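PDB 2WMF: fucolectin-related protein from Streptococcus pneumoniae, which probably hydrolyses fucosylated blood-group carbohydrate antigens of the host, as the catalytic module of a family 98 glycoside hydrolase. Local coordinates for residues N453-T466 with F528-G540. Residues are numbered along the deposited sequence; the frame is centred on the assembly and turned at random.
Sequences NNTKSLSLDLTPHT and FRTTTLTLSGHTG. Unlike the reference sequence in segment 528-540: Ser536 (reference Lys).
The carbonyl oxygen of Ser536 is gripped by two backbone amides at once, Lys456 N at 2.9 Å and Ser457 N at 3.2 Å, both in the carbonyl plane. Two residues thus face one, a classic beta bulge, and the hydroxyl of Thr455 adds a weak bond to the same oxygen. From there strand 457-462 runs antiparallel to strand 529-536 in regular register: Ser457, Ser459 and Asp461 form hydrogen-bonded pairs with Ser536, Thr534 and Thr532.

Side chains sort by face. Leu458, Leu460, Leu533 and Leu535 share one, where Leu533 meets Ile479 of strand 477-482 in the second sheet. Leu460 and Leu533 lie side by side, CD2 of the former 3.5 Å from CD1 of the latter; Leu458 likewise runs alongside Leu535. The other face is polar: one water donates to Asp461 OD2 and Thr530 O and accepts from Thr532 OG1, while Asp461 OD1 is held by Gln445 and Asn443.

Where the strands part beyond Leu462, Arg529 takes over. Bent at chi3 (-57°), its chain brings the guanidinium back to the loop 463-465. NE donates to Thr463 OG1 and NH1 to Pro464 O, each at 2.9 Å. Both acceptors lie near the guanidinium edge, tilted from its plane by 27° and 22°; NH1 also bonds Asn483 O. A second water, accepting from Thr463 N and donating to Thr530 O, fills in for the missing strand pairing. At the far end Asn454 O sits 3.0 Å above one face of the His538 ring, toward its rim.

The backbone bonds thus fix the register of two central strands in a six-stranded antiparallel sheet of the C-terminal region, while Arg529, shared between Thr463, Pro464 and Asn483, ties the departing loop to the strand end.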
ATOM      1  N   ASN A 453      -5.870  28.664  14.246  1.00  9.65           N
ATOM      2  CA  ASN A 453      -5.494  29.124  15.588  1.00  9.95           C
ATOM      3  C   ASN A 453      -5.980  28.195  16.732  1.00 10.90           C
ATOM      4  O   ASN A 453      -5.954  28.622  17.919  1.00 11.53           O
ATOM      5  CB  ASN A 453      -5.897  30.578  15.788  1.00 10.95           C
ATOM      6  CG  ASN A 453      -7.377  30.749  16.028  1.00 10.72           C
ATOM      7  OD1 ASN A 453      -8.157  29.806  15.818  1.00 12.83           O
ATOM      8  ND2 ASN A 453      -7.803  31.967  16.468  1.00 11.58           N
ATOM      9  N   ASN A 454      -6.333  26.930  16.420  1.00 10.98           N
ATOM     10  CA  ASN A 454      -6.548  25.899  17.475  1.00 11.66           C
ATOM     11  C   ASN A 454      -5.279  25.810  18.364  1.00 11.50           C
ATOM     12  O   ASN A 454      -5.369  25.711  19.599  1.00 14.13           O
ATOM     13  CB  ASN A 454      -6.920  24.549  16.867  1.00 11.27           C
ATOM     14  CG  ASN A 454      -8.295  24.556  16.221  1.00 11.25           C
ATOM     15  OD1 ASN A 454      -8.438  24.394  14.985  1.00 15.14           O
ATOM     16  ND2 ASN A 454      -9.326  24.762  17.035  1.00  9.69           N
ATOM     17  N   THR A 455      -4.123  25.855  17.699  1.00 11.81           N
ATOM     18  CA  THR A 455      -2.800  25.918  18.329  1.00 12.17           C
ATOM     19  C   THR A 455      -1.811  26.524  17.359  1.00 12.43           C
ATOM     20  O   THR A 455      -2.008  26.492  16.166  1.00 13.81           O
ATOM     21  CB  THR A 455      -2.367  24.511  18.844  1.00 12.20           C
ATOM     22  OG1 THR A 455      -1.336  24.650  19.841  1.00 14.90           O
ATOM     23  CG2 THR A 455      -1.924  23.632  17.732  1.00 13.26           C
ATOM     24  N   LYS A 456      -0.697  27.070  17.852  1.00 11.80           N
ATOM     25  CA  LYS A 456       0.291  27.657  16.956  1.00 12.01           C
ATOM     26  C   LYS A 456       1.144  26.591  16.279  1.00 10.85           C
ATOM     27  O   LYS A 456       1.381  26.650  15.049  1.00 11.28           O
ATOM     28  CB  LYS A 456       1.211  28.610  17.707  1.00 13.69           C
ATOM     29  CG  LYS A 456       2.055  29.417  16.785  1.00 14.48           C
ATOM     30  CD  LYS A 456       2.820  30.436  17.570  1.00 18.04           C
ATOM     31  CE  LYS A 456       3.441  31.482  16.656  1.00 23.67           C
ATOM     32  NZ  LYS A 456       3.879  30.933  15.334  1.00 28.92           N
ATOM     33  N   SER A 457       1.645  25.638  17.067  1.00 10.64           N
ATOM     34  CA  SER A 457       2.402  24.550  16.503  1.00 10.71           C
ATOM     35  C   SER A 457       2.159  23.290  17.298  1.00  9.95           C
ATOM     36  O   SER A 457       1.656  23.319  18.411  1.00 10.03           O
ATOM     37  CB  SER A 457       3.887  24.878  16.412  1.00 12.37           C
ATOM     38  OG  SER A 457       4.441  24.941  17.702  1.00 14.67           O
ATOM     39  N   LEU A 458       2.454  22.160  16.664  1.00 10.27           N
ATOM     40  CA  LEU A 458       2.252  20.847  17.274  1.00 10.38           C
ATOM     41  C   LEU A 458       3.530  20.065  17.031  1.00 10.32           C
ATOM     42  O   LEU A 458       4.000  19.948  15.904  1.00 10.95           O
ATOM     43  CB  LEU A 458       1.023  20.173  16.653  1.00 11.36           C
ATOM     44  CG  LEU A 458       0.583  18.818  17.174  1.00 12.57           C
ATOM     45  CD1 LEU A 458      -0.894  18.591  16.861  1.00 16.80           C
ATOM     46  CD2 LEU A 458       1.394  17.680  16.550  1.00 16.38           C
ATOM     47  N   SER A 459       4.129  19.585  18.098  1.00  9.69           N
ATOM     48  CA  SER A 459       5.281  18.708  17.967  1.00  8.72           C
ATOM     49  C   SER A 459       4.991  17.252  18.353  1.00  8.21           C
ATOM     50  O   SER A 459       4.144  16.963  19.192  1.00  7.73           O
ATOM     51  CB  SER A 459       6.372  19.251  18.895  1.00  9.67           C
ATOM     52  OG  SER A 459       6.788  20.535  18.433  1.00 11.75           O
ATOM     53  N   LEU A 460       5.780  16.334  17.768  1.00  9.30           N
ATOM     54  CA  LEU A 460       5.688  14.910  18.074  1.00  9.50           C
ATOM     55  C   LEU A 460       7.089  14.312  18.218  1.00  8.87           C
ATOM     56  O   LEU A 460       8.010  14.638  17.417  1.00  9.21           O
ATOM     57  CB  LEU A 460       4.932  14.116  16.974  1.00  8.94           C
ATOM     58  CG  LEU A 460       3.427  14.347  16.910  1.00 10.67           C
ATOM     59  CD1 LEU A 460       2.879  13.916  15.546  1.00 13.31           C
ATOM     60  CD2 LEU A 460       2.804  13.472  18.005  1.00 15.40           C
ATOM     61  N   ASP A 461       7.220  13.432  19.214  1.00  9.03           N
ATOM     62  CA  ASP A 461       8.369  12.557  19.379  1.00  9.77           C
ATOM     63  C   ASP A 461       7.826  11.166  19.154  1.00  9.40           C
ATOM     64  O   ASP A 461       6.895  10.726  19.854  1.00  9.40           O
ATOM     65  CB  ASP A 461       9.016  12.732  20.757  1.00  9.36           C
ATOM     66  CG  ASP A 461      10.286  11.921  20.938  1.00 10.78           C
ATOM     67  OD1 ASP A 461      10.903  11.499  19.964  1.00 11.99           O
ATOM     68  OD2 ASP A 461      10.671  11.723  22.124  1.00 19.85           O
ATOM     69  N   LEU A 462       8.427  10.496  18.148  1.00  9.50           N
ATOM     70  CA  LEU A 462       7.891   9.268  17.586  1.00  9.29           C
ATOM     71  C   LEU A 462       8.939   8.150  17.622  1.00  8.21           C
ATOM     72  O   LEU A 462      10.014   8.307  17.097  1.00  9.04           O
ATOM     73  CB  LEU A 462       7.541   9.442  16.120  1.00 10.09           C
ATOM     74  CG  LEU A 462       6.637  10.605  15.746  1.00 10.14           C
ATOM     75  CD1 LEU A 462       6.957  11.166  14.336  1.00 13.68           C
ATOM     76  CD2 LEU A 462       5.201  10.141  15.929  1.00 13.92           C
ATOM     77  N   THR A 463       8.593   7.030  18.223  1.00  8.11           N
ATOM     78  CA  THR A 463       9.441   5.862  18.135  1.00  7.89           C
ATOM     79  C   THR A 463       9.284   5.229  16.764  1.00  7.67           C
ATOM     80  O   THR A 463       8.307   5.512  16.044  1.00  7.44           O
ATOM     81  CB  THR A 463       9.140   4.810  19.228  1.00  6.26           C
ATOM     82  OG1 THR A 463       7.875   4.165  18.975  1.00 10.46           O
ATOM     83  CG2 THR A 463       9.171   5.398  20.651  1.00  9.00           C
ATOM     84  N   PRO A 464      10.226   4.351  16.380  1.00  8.04           N
ATOM     85  CA  PRO A 464      10.017   3.646  15.141  1.00  8.33           C
ATOM     86  C   PRO A 464       8.666   2.936  15.025  1.00  7.87           C
ATOM     87  O   PRO A 464       8.119   2.462  16.008  1.00  8.06           O
ATOM     88  CB  PRO A 464      11.185   2.650  15.092  1.00  8.67           C
ATOM     89  CG  PRO A 464      12.307   3.341  15.873  1.00  8.38           C
ATOM     90  CD  PRO A 464      11.557   4.053  16.992  1.00  8.92           C
ATOM     91  N   HIS A 465       8.160   2.869  13.798  1.00  7.72           N
ATOM     92  CA  HIS A 465       6.906   2.154  13.490  1.00  8.18           C
ATOM     93  C   HIS A 465       5.726   2.831  14.221  1.00  8.04           C
ATOM     94  O   HIS A 465       4.836   2.178  14.801  1.00  8.72           O
ATOM     95  CB  HIS A 465       7.029   0.659  13.775  1.00  8.25           C
ATOM     96  CG  HIS A 465       8.327   0.114  13.285  1.00  8.97           C
ATOM     97  ND1 HIS A 465       9.208  -0.566  14.102  1.00  9.82           N
ATOM     98  CD2 HIS A 465       8.919   0.215  12.074  1.00  8.85           C
ATOM     99  CE1 HIS A 465      10.280  -0.884  13.393  1.00  9.99           C
ATOM    100  NE2 HIS A 465      10.143  -0.404  12.166  1.00  8.35           N
ATOM    101  N   THR A 466       5.767   4.163  14.172  1.00  8.32           N
ATOM    102  CA  THR A 466       4.682   5.024  14.654  1.00  7.65           C
ATOM    103  C   THR A 466       4.266   5.952  13.520  1.00  7.27           C
ATOM    104  O   THR A 466       5.120   6.604  12.922  1.00  8.09           O
ATOM    105  CB  THR A 466       5.099   5.902  15.890  1.00  7.53           C
ATOM    106  OG1 THR A 466       5.616   5.045  16.903  1.00  8.43           O
ATOM    107  CG2 THR A 466       3.874   6.644  16.463  1.00  7.61           C
ATOM    108  N   PHE A 528       4.690  -1.303  25.771  1.00  9.47           N
ATOM    109  CA  PHE A 528       4.247   0.014  25.297  1.00 10.15           C
ATOM    110  C   PHE A 528       5.472   0.875  24.950  1.00 10.86           C
ATOM    111  O   PHE A 528       6.546   0.743  25.536  1.00 12.91           O
ATOM    112  CB  PHE A 528       3.402   0.751  26.324  1.00 11.40           C
ATOM    113  CG  PHE A 528       2.074   0.095  26.655  1.00 11.53           C
ATOM    114  CD1 PHE A 528       1.590  -1.019  25.981  1.00 11.81           C
ATOM    115  CD2 PHE A 528       1.253   0.689  27.639  1.00 13.19           C
ATOM    116  CE1 PHE A 528       0.362  -1.598  26.333  1.00 13.51           C
ATOM    117  CE2 PHE A 528       0.010   0.138  27.958  1.00 14.02           C
ATOM    118  CZ  PHE A 528      -0.449  -0.995  27.294  1.00 13.44           C
ATOM    119  N   ARG A 529       5.272   1.818  24.027  1.00 10.99           N
ATOM    120  CA  ARG A 529       6.286   2.784  23.597  1.00 10.66           C
ATOM    121  C   ARG A 529       5.596   4.161  23.675  1.00 10.94           C
ATOM    122  O   ARG A 529       4.395   4.264  23.481  1.00 10.95           O
ATOM    123  CB  ARG A 529       6.746   2.517  22.131  1.00 12.16           C
ATOM    124  CG  ARG A 529       7.101   1.084  21.894  1.00 13.89           C
ATOM    125  CD  ARG A 529       7.876   0.872  20.612  1.00 11.84           C
ATOM    126  NE  ARG A 529       7.301   1.312  19.341  1.00 10.04           N
ATOM    127  CZ  ARG A 529       6.307   0.700  18.680  1.00  9.08           C
ATOM    128  NH1 ARG A 529       5.975   1.123  17.474  1.00  9.94           N
ATOM    129  NH2 ARG A 529       5.604  -0.299  19.220  1.00 10.57           N
ATOM    130  N   THR A 530       6.380   5.206  23.879  1.00 10.67           N
ATOM    131  CA  THR A 530       5.836   6.524  24.165  1.00 10.96           C
ATOM    132  C   THR A 530       5.875   7.477  22.946  1.00  9.07           C
ATOM    133  O   THR A 530       6.924   7.657  22.290  1.00 10.00           O
ATOM    134  CB  THR A 530       6.623   7.199  25.298  1.00 11.37           C
ATOM    135  OG1 THR A 530       6.561   6.348  26.457  1.00 14.54           O
ATOM    136  CG2 THR A 530       5.983   8.560  25.634  1.00 11.95           C
ATOM    137  N   THR A 531       4.726   8.082  22.652  1.00  9.07           N
ATOM    138  CA  THR A 531       4.570   9.143  21.682  1.00  9.32           C
ATOM    139  C   THR A 531       4.222  10.368  22.502  1.00  9.80           C
ATOM    140  O   THR A 531       3.304  10.328  23.302  1.00 11.29           O
ATOM    141  CB  THR A 531       3.414   8.866  20.697  1.00 10.10           C
ATOM    142  OG1 THR A 531       3.644   7.637  20.013  1.00 10.65           O
ATOM    143  CG2 THR A 531       3.288  10.017  19.694  1.00 10.63           C
ATOM    144  N   THR A 532       5.007  11.435  22.325  1.00  9.70           N
ATOM    145  CA  THR A 532       4.793  12.668  23.099  1.00  9.57           C
ATOM    146  C   THR A 532       4.273  13.720  22.117  1.00  9.63           C
ATOM    147  O   THR A 532       4.921  14.006  21.075  1.00  8.75           O
ATOM    148  CB  THR A 532       6.087  13.147  23.751  1.00  9.75           C
ATOM    149  OG1 THR A 532       6.629  12.094  24.565  1.00 12.26           O
ATOM    150  CG2 THR A 532       5.823  14.424  24.585  1.00  9.69           C
ATOM    151  N   LEU A 533       3.118  14.292  22.458  1.00 11.05           N
ATOM    152  CA  LEU A 533       2.446  15.292  21.622  1.00 12.00           C
ATOM    153  C   LEU A 533       2.393  16.619  22.397  1.00 11.15           C
ATOM    154  O   LEU A 533       1.917  16.647  23.535  1.00 10.27           O
ATOM    155  CB  LEU A 533       1.032  14.805  21.322  1.00 12.82           C
ATOM    156  CG  LEU A 533       0.146  15.774  20.556  1.00 14.53           C
ATOM    157  CD1 LEU A 533       0.775  16.086  19.236  1.00 19.18           C
ATOM    158  CD2 LEU A 533      -1.309  15.173  20.440  1.00 17.02           C
ATOM    159  N   THR A 534       2.916  17.694  21.806  1.00 10.85           N
ATOM    160  CA  THR A 534       2.982  18.986  22.466  1.00 12.05           C
ATOM    161  C   THR A 534       2.296  20.045  21.596  1.00 12.21           C
ATOM    162  O   THR A 534       2.634  20.229  20.426  1.00 13.51           O
ATOM    163  CB  THR A 534       4.433  19.414  22.723  1.00 11.23           C
ATOM    164  OG1 THR A 534       5.144  18.353  23.371  1.00 11.83           O
ATOM    165  CG2 THR A 534       4.491  20.623  23.631  1.00 13.89           C
ATOM    166  N   LEU A 535       1.282  20.695  22.165  1.00 12.87           N
ATOM    167  CA  LEU A 535       0.557  21.767  21.483  1.00 14.41           C
ATOM    168  C   LEU A 535       1.015  23.084  22.088  1.00 14.34           C
ATOM    169  O   LEU A 535       0.789  23.329  23.283  1.00 13.74           O
ATOM    170  CB  LEU A 535      -0.945  21.625  21.678  1.00 14.89           C
ATOM    171  CG  LEU A 535      -1.610  20.338  21.227  1.00 16.87           C
ATOM    172  CD1 LEU A 535      -3.127  20.359  21.574  1.00 20.11           C
ATOM    173  CD2 LEU A 535      -1.406  20.138  19.765  1.00 19.51           C
ATOM    174  N   SER A 536       1.679  23.888  21.277  1.00 15.67           N
ATOM    175  CA  SER A 536       2.217  25.160  21.707  1.00 17.33           C
ATOM    176  C   SER A 536       1.270  26.229  21.273  1.00 18.80           C
ATOM    177  O   SER A 536       0.953  26.347  20.099  1.00 15.32           O
ATOM    178  CB  SER A 536       3.570  25.411  21.068  1.00 18.22           C
ATOM    179  OG  SER A 536       4.171  26.603  21.542  1.00 24.31           O
ATOM    180  N   GLY A 537       0.791  26.987  22.238  1.00 22.11           N
ATOM    181  CA  GLY A 537       0.028  28.178  21.962  1.00 25.41           C
ATOM    182  C   GLY A 537      -1.368  27.738  21.736  1.00 27.85           C
ATOM    183  O   GLY A 537      -1.999  28.186  20.768  1.00 29.04           O
ATOM    184  N   HIS A 538      -1.843  26.816  22.566  1.00 31.63           N
ATOM    185  CA  HIS A 538      -3.208  26.342  22.451  1.00 34.74           C
ATOM    186  C   HIS A 538      -4.131  27.403  23.082  1.00 36.08           C
ATOM    187  O   HIS A 538      -4.119  27.632  24.309  1.00 35.96           O
ATOM    188  CB  HIS A 538      -3.398  24.958  23.072  1.00 34.93           C
ATOM    189  CG  HIS A 538      -4.691  24.312  22.671  1.00 35.13           C
ATOM    190  ND1 HIS A 538      -5.872  24.515  23.360  1.00 38.65           N
ATOM    191  CD2 HIS A 538      -5.004  23.525  21.609  1.00 37.29           C
ATOM    192  CE1 HIS A 538      -6.847  23.851  22.757  1.00 38.95           C
ATOM    193  NE2 HIS A 538      -6.347  23.251  21.688  1.00 38.73           N
ATOM    194  N   THR A 539      -4.928  28.039  22.215  1.00 38.05           N
ATOM    195  CA  THR A 539      -5.502  29.396  22.472  1.00 39.43           C
ATOM    196  C   THR A 539      -6.228  29.665  23.801  1.00 41.14           C
ATOM    197  O   THR A 539      -5.942  30.685  24.470  1.00 41.46           O
ATOM    198  CB  THR A 539      -6.470  29.821  21.326  1.00 39.89           C
ATOM    199  OG1 THR A 539      -7.185  28.668  20.851  1.00 40.62           O
ATOM    200  CG2 THR A 539      -5.695  30.442  20.181  1.00 39.07           C
ATOM    201  N   GLY A 540      -7.165  28.779  24.161  1.00 42.35           N
ATOM    202  CA  GLY A 540      -8.032  28.965  25.345  1.00 42.78           C
ATOM    203  C   GLY A 540      -7.397  28.651  26.690  1.00 43.63           C
ATOM    204  O   GLY A 540      -6.295  29.107  27.002  1.00 43.92           O
TER
HETATM  205  O   HOH W   1       8.131  10.351  23.215  1.00 20.79           O
HETATM  206  O   HOH W   2       6.086   6.855  19.629  1.00 26.61           O